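Leukotriene A-4 hydrolase (Saccharomyces cerevisiae, PDB 2XQ0) removes amino-terminal residues, preferentially from di- and tripeptides, as a zinc aminopeptidase and shows low epoxide hydrolase activity in vitro. Local coordinates at residues A[299-304]-A[322-327]. Sequence-based numbering, arbitrary orientation.
Sequences IAHELA and LNEGWT. With ZN (zinc ion), chain C; BES (2-(3-amino-2-hydroxy-4-phenyl-butyrylamino)-4-methyl-pentanoic acid), chain B.
Helix segments 299-304 and 322-327 meet through Glu-324 and Thr-327, which reach His-301 of the HExxH zinc motif of M1 peptidases; the axes cross at 130° and pass 9.9 Å apart. Along 322-327, the backbone O of Asn-323 accepts from both N and OG1 of Thr-327, the hydroxyl above the carbonyl plane, 2.9 Å from that O; OG1 is also hydrogen-bonded to Ser-308 OG. Glu-324, its chain bent at chi2 (-61°), turns its carboxylate to the metal: OE1 binds zinc at 2.2 Å, matching the bond from His-301 NE2, with OE2 at a longer 2.7 Å. OE1 lies in plane at the edge of the His-301 ring, where the shared metal, not a hydrogen bond, joins them. His-305 and two bestatin oxygens complete the zinc site. Glu-302, the proton acceptor, faces the inhibitor, its OE2 3.2 Å from bestatin O2; a glutamine here, an amide replacing the carboxylate, would probably leave that oxygen without its carboxylate neighbour and the site without its base. Thr-327 closes on the imidazole: CG2, anti to the backbone N, sits over the ring centre in a CH-pi contact, 13° off the normal, while bestatin C15 covers the opposite face nearer the rim. Glu-331 takes the ND1 hydrogen bond, helping fix the ring's rotation. Thr-327 CG2 also lies 3.3 Å from His-301 O and 4.1 Å from Ala-304 CB.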
loop_
_atom_site.group_PDB
_atom_site.type_symbol
_atom_site.label_atom_id
_atom_site.label_comp_id
_atom_site.label_asym_id
_atom_site.label_seq_id
_atom_site.Cartn_x
_atom_site.Cartn_y
_atom_site.Cartn_z
ATOM N N ILE A 299 1.883 7.088 -7.663
ATOM C CA ILE A 299 2.844 6.429 -8.541
ATOM C C ILE A 299 4.306 6.688 -8.101
ATOM O O ILE A 299 5.136 5.814 -8.212
ATOM C CB ILE A 299 2.643 6.772 -10.030
ATOM C CG1 ILE A 299 1.213 6.445 -10.482
ATOM C CG2 ILE A 299 3.600 5.946 -10.873
ATOM C CD1 ILE A 299 0.910 4.938 -10.483
ATOM N N ALA A 300 4.618 7.883 -7.606
ATOM C CA ALA A 300 5.935 8.116 -7.011
ATOM C C ALA A 300 6.159 7.177 -5.830
ATOM O O ALA A 300 7.277 6.726 -5.586
ATOM C CB ALA A 300 6.070 9.550 -6.578
ATOM N N HIS A 301 5.092 6.900 -5.082
ATOM C CA HIS A 301 5.147 5.943 -3.982
ATOM C C HIS A 301 5.504 4.534 -4.449
ATOM O O HIS A 301 6.491 3.978 -4.018
ATOM C CB HIS A 301 3.830 5.920 -3.199
ATOM C CG HIS A 301 3.908 5.100 -1.947
ATOM N ND1 HIS A 301 4.285 5.630 -0.734
ATOM C CD2 HIS A 301 3.714 3.776 -1.736
ATOM C CE1 HIS A 301 4.303 4.670 0.180
ATOM N NE2 HIS A 301 3.964 3.535 -0.406
ATOM N N GLU A 302 4.698 3.950 -5.330
ATOM C CA GLU A 302 4.973 2.597 -5.804
ATOM C C GLU A 302 6.326 2.542 -6.502
ATOM O O GLU A 302 7.029 1.541 -6.432
ATOM C CB GLU A 302 3.911 2.133 -6.798
ATOM C CG GLU A 302 2.468 2.332 -6.342
ATOM C CD GLU A 302 2.172 1.646 -5.037
ATOM O OE1 GLU A 302 1.172 2.025 -4.390
ATOM O OE2 GLU A 302 2.945 0.740 -4.647
ATOM N N LEU A 303 6.688 3.617 -7.194
ATOM C CA LEU A 303 7.981 3.655 -7.863
ATOM C C LEU A 303 9.131 3.596 -6.860
ATOM O O LEU A 303 10.119 2.921 -7.098
ATOM C CB LEU A 303 8.119 4.945 -8.656
ATOM C CG LEU A 303 9.527 5.230 -9.190
ATOM C CD1 LEU A 303 9.918 4.173 -10.210
ATOM C CD2 LEU A 303 9.549 6.621 -9.819
ATOM N N ALA A 304 9.033 4.342 -5.763
ATOM C CA ALA A 304 10.116 4.334 -4.772
ATOM C C ALA A 304 10.302 2.940 -4.159
ATOM O O ALA A 304 11.426 2.544 -3.811
ATOM C CB ALA A 304 9.882 5.381 -3.695
ATOM N N LEU A 322 10.911 -0.279 7.685
ATOM C CA LEU A 322 12.043 -0.190 6.753
ATOM C C LEU A 322 11.549 -0.122 5.322
ATOM O O LEU A 322 12.175 0.493 4.467
ATOM C CB LEU A 322 12.981 -1.380 6.900
ATOM C CG LEU A 322 13.862 -1.349 8.159
ATOM C CD1 LEU A 322 14.637 -2.652 8.323
ATOM C CD2 LEU A 322 14.797 -0.142 8.096
ATOM N N ASN A 323 10.453 -0.824 5.041
ATOM C CA ASN A 323 9.819 -0.739 3.735
ATOM C C ASN A 323 9.079 0.588 3.626
ATOM O O ASN A 323 9.503 1.484 2.898
ATOM C CB ASN A 323 8.830 -1.895 3.495
ATOM C CG ASN A 323 9.508 -3.187 3.029
ATOM O OD1 ASN A 323 10.662 -3.462 3.349
ATOM N ND2 ASN A 323 8.773 -3.991 2.272
ATOM N N GLU A 324 7.984 0.724 4.375
ATOM C CA GLU A 324 7.071 1.852 4.165
ATOM C C GLU A 324 7.620 3.218 4.600
ATOM O O GLU A 324 7.303 4.228 3.986
ATOM C CB GLU A 324 5.712 1.590 4.818
ATOM C CG GLU A 324 4.945 0.397 4.224
ATOM C CD GLU A 324 4.610 0.562 2.742
ATOM O OE1 GLU A 324 4.678 1.698 2.215
ATOM O OE2 GLU A 324 4.262 -0.450 2.099
ATOM N N GLY A 325 8.427 3.255 5.650
ATOM C CA GLY A 325 9.014 4.518 6.106
ATOM C C GLY A 325 10.017 5.064 5.110
ATOM O O GLY A 325 9.987 6.247 4.722
ATOM N N TRP A 326 10.909 4.203 4.655
ATOM C CA TRP A 326 11.805 4.602 3.575
ATOM C C TRP A 326 11.031 5.058 2.328
ATOM O O TRP A 326 11.324 6.125 1.757
ATOM C CB TRP A 326 12.749 3.438 3.224
ATOM C CG TRP A 326 14.028 3.495 3.990
ATOM C CD1 TRP A 326 14.446 2.647 4.973
ATOM C CD2 TRP A 326 15.063 4.462 3.823
ATOM N NE1 TRP A 326 15.687 3.031 5.430
ATOM C CE2 TRP A 326 16.087 4.142 4.737
ATOM C CE3 TRP A 326 15.224 5.570 2.989
ATOM C CZ2 TRP A 326 17.250 4.896 4.847
ATOM C CZ3 TRP A 326 16.390 6.321 3.102
ATOM C CH2 TRP A 326 17.380 5.979 4.012
ATOM N N THR A 327 10.048 4.256 1.900
ATOM C CA THR A 327 9.260 4.595 0.701
ATOM C C THR A 327 8.627 5.984 0.803
ATOM O O THR A 327 8.714 6.766 -0.131
ATOM C CB THR A 327 8.190 3.537 0.392
ATOM O OG1 THR A 327 8.846 2.274 0.189
ATOM C CG2 THR A 327 7.358 3.915 -0.862
HETATM ZN ZN ZN C . 3.965 1.391 0.114
HETATM N N2 BES B . 1.688 -2.403 -0.805
HETATM C C1 BES B . 1.263 -1.213 -0.098
HETATM C C6 BES B . -0.178 -1.375 0.390
HETATM C C7 BES B . -0.262 -2.504 1.394
HETATM C C8 BES B . 0.668 -2.582 2.424
HETATM C C12 BES B . -1.255 -3.472 1.278
HETATM C C9 BES B . 0.599 -3.620 3.345
HETATM C C11 BES B . -1.322 -4.513 2.201
HETATM C C10 BES B . -0.396 -4.587 3.236
HETATM C C2 BES B . 1.378 0.031 -0.989
HETATM O O2 BES B . 2.689 0.268 -1.522
HETATM C C3 BES B . 0.959 1.201 -0.164
HETATM O O3 BES B . 1.671 1.641 0.742
HETATM N N1 BES B . -0.240 1.627 -0.540
HETATM C C4 BES B . -1.011 2.728 -0.002
HETATM C C13 BES B . -0.707 3.873 -0.961
HETATM C C14 BES B . -0.225 5.129 -0.248
HETATM C C15 BES B . 0.549 6.016 -1.217
HETATM C C16 BES B . 0.613 4.801 0.985
HETATM C C5 BES B . -2.457 2.345 -0.142
HETATM O O1 BES B . -3.296 2.842 0.641
HETATM O O4 BES B . -2.768 1.527 -1.045
#